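Local coordinates for protein 1-pyrroline-5-carboxylate dehydrogenase (PDB 1UZB) that probably oxidises the semialdehyde form of 1-pyrroline-5-carboxylate to glutamate, as a member of the aldehyde dehydrogenase family, at residues A[40-54]-A[66-79]. Residues are numbered along the deposited sequence; the frame is centred on the assembly and turned at random.
Sequences LYIGGEWVDTKERMV and GTTAKAGKAEAEAA
Met53 and Thr68 form a hydrogen-bonded antiparallel pair in the beta hairpin of strands 52-57 and 64-69. Met53 N donates a hydrogen bond to Thr68 O at 2.8 Å, and Thr68 N donates one to Met53 O. The hairpin belongs to a four-stranded mixed sheet of this aldehyde dehydrogenase fold, in which strand 36-42 lies parallel to strand 64-69. Just beyond the hairpin pairing, Lys70 N donates to Thr49 OG1 at 2.9 Å, nearly straight at 165°. The same hydroxyl donates to Glu51 O at 2.7 Å, in the carbonyl plane. Thr49 OG1 thus joins the loop 48-51 to Lys70, just past strand 64-69. Its position between the backbone N and the carbonyl carbon (chi1 60°) brings it there and leaves CG2 against Lys70 O. A valine in its place would probably take from Lys70 N its stronger acceptor and from Glu51 O its hydroxyl donor, leaving the weak bond between the two. The extended side chains of Glu51 and Lys70 meet in a long salt bridge, OE2 to NZ 3.5 Å. The CB and CG of Lys70 rest on Met53 CG, and Val239 packs on both residues. Thr67 CG2 lies over one face of the Arg52 guanidinium, while Thr67 OG1 bonds to His37. Ala69 CB touches both Thr49 OG1 and Leu40 CG. Leu40 CD1 reaches Glu75 CG at 3.6 Å, at the start of helix 73-90. One turn further along, Ile42 CG2 touches Ala79 CA at 3.8 Å. Glu75 bends back at chi2 (77°), and its OE2 accepts the N-H of the N-cap residue Gly72 at 2.7 Å.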
loop_
_atom_site.group_PDB
_atom_site.type_symbol
_atom_site.label_atom_id
_atom_site.label_comp_id
_atom_site.label_asym_id
_atom_site.label_seq_id
_atom_site.Cartn_x
_atom_site.Cartn_y
_atom_site.Cartn_z
ATOM N N LEU A 40 -48.387 5.070 8.070
ATOM C CA LEU A 40 -47.088 5.404 8.639
ATOM C C LEU A 40 -46.358 4.062 8.722
ATOM O O LEU A 40 -46.975 3.012 8.566
ATOM C CB LEU A 40 -47.242 5.954 10.063
ATOM C CG LEU A 40 -48.238 7.086 10.340
ATOM C CD1 LEU A 40 -48.269 7.398 11.836
ATOM C CD2 LEU A 40 -47.841 8.319 9.549
ATOM N N TYR A 41 -45.052 4.088 8.952
ATOM C CA TYR A 41 -44.299 2.850 9.104
ATOM C C TYR A 41 -43.530 2.999 10.409
ATOM O O TYR A 41 -42.602 3.805 10.510
ATOM C CB TYR A 41 -43.329 2.627 7.941
ATOM C CG TYR A 41 -42.673 1.258 7.950
ATOM C CD1 TYR A 41 -43.352 0.130 7.480
ATOM C CD2 TYR A 41 -41.373 1.089 8.431
ATOM C CE1 TYR A 41 -42.747 -1.132 7.485
ATOM C CE2 TYR A 41 -40.765 -0.162 8.443
ATOM C CZ TYR A 41 -41.452 -1.267 7.968
ATOM O OH TYR A 41 -40.839 -2.499 7.963
ATOM N N ILE A 42 -43.936 2.234 11.416
ATOM C CA ILE A 42 -43.316 2.296 12.730
ATOM C C ILE A 42 -43.050 0.899 13.265
ATOM O O ILE A 42 -43.920 0.034 13.211
ATOM C CB ILE A 42 -44.237 3.020 13.739
ATOM C CG1 ILE A 42 -44.572 4.423 13.233
ATOM C CG2 ILE A 42 -43.561 3.085 15.102
ATOM C CD1 ILE A 42 -45.630 5.140 14.054
ATOM N N GLY A 43 -41.849 0.681 13.784
ATOM C CA GLY A 43 -41.514 -0.613 14.342
ATOM C C GLY A 43 -41.747 -1.809 13.438
ATOM O O GLY A 43 -42.244 -2.844 13.887
ATOM N N GLY A 44 -41.403 -1.670 12.162
ATOM C CA GLY A 44 -41.547 -2.771 11.228
ATOM C C GLY A 44 -42.927 -3.056 10.672
ATOM O O GLY A 44 -43.114 -4.053 9.976
ATOM N N GLU A 45 -43.896 -2.195 10.965
ATOM C CA GLU A 45 -45.249 -2.405 10.461
ATOM C C GLU A 45 -45.920 -1.111 10.023
ATOM O O GLU A 45 -45.602 -0.029 10.523
ATOM C CB GLU A 45 -46.112 -3.083 11.529
ATOM C CG GLU A 45 -46.203 -2.309 12.835
ATOM C CD GLU A 45 -47.138 -2.959 13.843
ATOM O OE1 GLU A 45 -47.204 -2.470 14.990
ATOM O OE2 GLU A 45 -47.809 -3.952 13.488
ATOM N N TRP A 46 -46.845 -1.227 9.077
ATOM C CA TRP A 46 -47.579 -0.064 8.601
ATOM C C TRP A 46 -48.686 0.226 9.608
ATOM O O TRP A 46 -49.482 -0.654 9.942
ATOM C CB TRP A 46 -48.166 -0.333 7.216
ATOM C CG TRP A 46 -47.113 -0.514 6.162
ATOM C CD1 TRP A 46 -46.582 -1.695 5.723
ATOM C CD2 TRP A 46 -46.433 0.524 5.445
ATOM N NE1 TRP A 46 -45.612 -1.455 4.778
ATOM C CE2 TRP A 46 -45.502 -0.103 4.589
ATOM C CE3 TRP A 46 -46.521 1.923 5.444
ATOM C CZ2 TRP A 46 -44.660 0.624 3.739
ATOM C CZ3 TRP A 46 -45.683 2.647 4.597
ATOM C CH2 TRP A 46 -44.765 1.991 3.757
ATOM N N VAL A 47 -48.719 1.460 10.099
ATOM C CA VAL A 47 -49.700 1.881 11.092
ATOM C C VAL A 47 -50.505 3.058 10.560
ATOM O O VAL A 47 -49.940 4.088 10.191
ATOM C CB VAL A 47 -48.998 2.309 12.402
ATOM C CG1 VAL A 47 -50.031 2.610 13.478
ATOM C CG2 VAL A 47 -48.043 1.219 12.860
ATOM N N ASP A 48 -51.825 2.909 10.530
ATOM C CA ASP A 48 -52.692 3.966 10.029
ATOM C C ASP A 48 -53.128 4.900 11.153
ATOM O O ASP A 48 -52.947 4.599 12.333
ATOM C CB ASP A 48 -53.929 3.356 9.366
ATOM C CG ASP A 48 -54.421 4.170 8.186
ATOM O OD1 ASP A 48 -53.985 5.331 8.028
ATOM O OD2 ASP A 48 -55.251 3.645 7.415
ATOM N N THR A 49 -53.692 6.042 10.774
ATOM C CA THR A 49 -54.181 7.023 11.735
ATOM C C THR A 49 -55.568 7.472 11.294
ATOM O O THR A 49 -55.981 7.200 10.168
ATOM C CB THR A 49 -53.255 8.256 11.808
ATOM O OG1 THR A 49 -53.186 8.884 10.523
ATOM C CG2 THR A 49 -51.858 7.843 12.242
ATOM N N LYS A 50 -56.289 8.149 12.181
ATOM C CA LYS A 50 -57.627 8.623 11.851
ATOM C C LYS A 50 -57.537 9.758 10.838
ATOM O O LYS A 50 -58.248 9.763 9.833
ATOM C CB LYS A 50 -58.351 9.104 13.112
ATOM C CG LYS A 50 -59.771 9.596 12.862
ATOM C CD LYS A 50 -60.483 9.941 14.164
ATOM C CE LYS A 50 -59.773 11.057 14.918
ATOM N NZ LYS A 50 -59.718 12.319 14.129
ATOM N N GLU A 51 -56.655 10.715 11.107
ATOM C CA GLU A 51 -56.462 11.849 10.211
ATOM C C GLU A 51 -55.574 11.433 9.046
ATOM O O GLU A 51 -54.803 10.479 9.155
ATOM C CB GLU A 51 -55.818 13.017 10.960
ATOM C CG GLU A 51 -56.681 13.584 12.078
ATOM C CD GLU A 51 -56.021 14.745 12.799
ATOM O OE1 GLU A 51 -56.647 15.301 13.728
ATOM O OE2 GLU A 51 -54.877 15.100 12.442
ATOM N N ARG A 52 -55.684 12.146 7.931
ATOM C CA ARG A 52 -54.880 11.826 6.759
ATOM C C ARG A 52 -54.363 13.078 6.065
ATOM O O ARG A 52 -54.835 14.188 6.318
ATOM C CB ARG A 52 -55.699 11.001 5.763
ATOM C CG ARG A 52 -56.771 11.794 5.031
ATOM C CD ARG A 52 -57.468 10.934 3.989
ATOM N NE ARG A 52 -58.356 11.714 3.133
ATOM C CZ ARG A 52 -59.065 11.203 2.131
ATOM N NH1 ARG A 52 -58.992 9.907 1.856
ATOM N NH2 ARG A 52 -59.844 11.987 1.400
ATOM N N MET A 53 -53.384 12.881 5.189
ATOM C CA MET A 53 -52.779 13.961 4.421
ATOM C C MET A 53 -53.026 13.683 2.951
ATOM O O MET A 53 -53.032 12.529 2.529
ATOM C CB MET A 53 -51.275 14.007 4.659
ATOM C CG MET A 53 -50.859 14.363 6.063
ATOM S SD MET A 53 -49.085 14.150 6.202
ATOM C CE MET A 53 -48.492 15.467 5.131
ATOM N N VAL A 54 -53.208 14.740 2.170
ATOM C CA VAL A 54 -53.458 14.595 0.744
ATOM C C VAL A 54 -52.272 15.099 -0.068
ATOM O O VAL A 54 -51.694 16.139 0.242
ATOM C CB VAL A 54 -54.713 15.388 0.320
ATOM C CG1 VAL A 54 -55.056 15.087 -1.129
ATOM C CG2 VAL A 54 -55.882 15.040 1.228
ATOM N N GLY A 66 -52.315 10.634 -4.032
ATOM C CA GLY A 66 -52.504 9.662 -2.973
ATOM C C GLY A 66 -52.667 10.349 -1.636
ATOM O O GLY A 66 -52.531 11.568 -1.533
ATOM N N THR A 67 -52.981 9.572 -0.608
ATOM C CA THR A 67 -53.130 10.125 0.726
ATOM C C THR A 67 -52.272 9.281 1.646
ATOM O O THR A 67 -51.937 8.144 1.319
ATOM C CB THR A 67 -54.590 10.063 1.225
ATOM O OG1 THR A 67 -55.005 8.695 1.329
ATOM C CG2 THR A 67 -55.511 10.810 0.275
ATOM N N THR A 68 -51.902 9.840 2.789
ATOM C CA THR A 68 -51.106 9.096 3.750
ATOM C C THR A 68 -51.638 9.365 5.143
ATOM O O THR A 68 -52.423 10.294 5.356
ATOM C CB THR A 68 -49.622 9.517 3.736
ATOM O OG1 THR A 68 -49.495 10.841 4.269
ATOM C CG2 THR A 68 -49.064 9.479 2.320
ATOM N N ALA A 69 -51.214 8.539 6.090
ATOM C CA ALA A 69 -51.615 8.728 7.474
ATOM C C ALA A 69 -50.920 10.012 7.918
ATOM O O ALA A 69 -50.014 10.502 7.238
ATOM C CB ALA A 69 -51.153 7.550 8.321
ATOM N N LYS A 70 -51.345 10.558 9.050
ATOM C CA LYS A 70 -50.763 11.788 9.567
ATOM C C LYS A 70 -50.263 11.542 10.980
ATOM O O LYS A 70 -51.044 11.212 11.873
ATOM C CB LYS A 70 -51.811 12.903 9.568
ATOM C CG LYS A 70 -51.294 14.242 10.060
ATOM C CD LYS A 70 -52.406 15.274 10.095
ATOM C CE LYS A 70 -51.920 16.592 10.671
ATOM N NZ LYS A 70 -53.024 17.589 10.755
ATOM N N ALA A 71 -48.960 11.700 11.178
ATOM C CA ALA A 71 -48.359 11.477 12.483
ATOM C C ALA A 71 -48.475 12.687 13.394
ATOM O O ALA A 71 -48.417 13.833 12.944
ATOM C CB ALA A 71 -46.891 11.094 12.322
ATOM N N GLY A 72 -48.651 12.405 14.681
ATOM C CA GLY A 72 -48.744 13.444 15.688
ATOM C C GLY A 72 -47.661 13.151 16.706
ATOM O O GLY A 72 -46.808 12.295 16.468
ATOM N N LYS A 73 -47.686 13.841 17.841
ATOM C CA LYS A 73 -46.681 13.623 18.875
ATOM C C LYS A 73 -46.676 12.181 19.383
ATOM O O LYS A 73 -45.615 11.607 19.622
ATOM C CB LYS A 73 -46.908 14.585 20.045
ATOM C CG LYS A 73 -46.696 16.045 19.685
ATOM C CD LYS A 73 -46.907 16.946 20.889
ATOM C CE LYS A 73 -46.627 18.399 20.551
ATOM N NZ LYS A 73 -46.837 19.284 21.730
ATOM N N ALA A 74 -47.859 11.596 19.545
ATOM C CA ALA A 74 -47.965 10.223 20.026
ATOM C C ALA A 74 -47.232 9.252 19.102
ATOM O O ALA A 74 -46.462 8.406 19.560
ATOM C CB ALA A 74 -49.432 9.821 20.148
ATOM N N GLU A 75 -47.479 9.369 17.802
ATOM C CA GLU A 75 -46.828 8.491 16.837
ATOM C C GLU A 75 -45.320 8.732 16.806
ATOM O O GLU A 75 -44.542 7.799 16.606
ATOM C CB GLU A 75 -47.432 8.687 15.442
ATOM C CG GLU A 75 -48.873 8.194 15.314
ATOM C CD GLU A 75 -49.891 9.145 15.926
ATOM O OE1 GLU A 75 -51.049 8.721 16.134
ATOM O OE2 GLU A 75 -49.543 10.315 16.189
ATOM N N ALA A 76 -44.910 9.979 17.014
ATOM C CA ALA A 76 -43.491 10.322 17.025
ATOM C C ALA A 76 -42.821 9.664 18.225
ATOM O O ALA A 76 -41.717 9.135 18.118
ATOM C CB ALA A 76 -43.313 11.837 17.082
ATOM N N GLU A 77 -43.494 9.693 19.371
ATOM C CA GLU A 77 -42.948 9.087 20.580
ATOM C C GLU A 77 -42.835 7.576 20.392
ATOM O O GLU A 77 -41.856 6.960 20.810
ATOM C CB GLU A 77 -43.842 9.401 21.782
ATOM C CG GLU A 77 -43.265 8.995 23.136
ATOM C CD GLU A 77 -41.937 9.666 23.439
ATOM O OE1 GLU A 77 -41.781 10.860 23.112
ATOM O OE2 GLU A 77 -41.051 9.001 24.019
ATOM N N ALA A 78 -43.843 6.982 19.760
ATOM C CA ALA A 78 -43.842 5.544 19.511
ATOM C C ALA A 78 -42.687 5.170 18.587
ATOM O O ALA A 78 -42.025 4.155 18.784
ATOM C CB ALA A 78 -45.164 5.114 18.889
ATOM N N ALA A 79 -42.459 5.996 17.574
ATOM C CA ALA A 79 -41.380 5.748 16.630
ATOM C C ALA A 79 -40.030 5.877 17.329
ATOM O O ALA A 79 -39.117 5.094 17.072
ATOM C CB ALA A 79 -41.468 6.727 15.468
#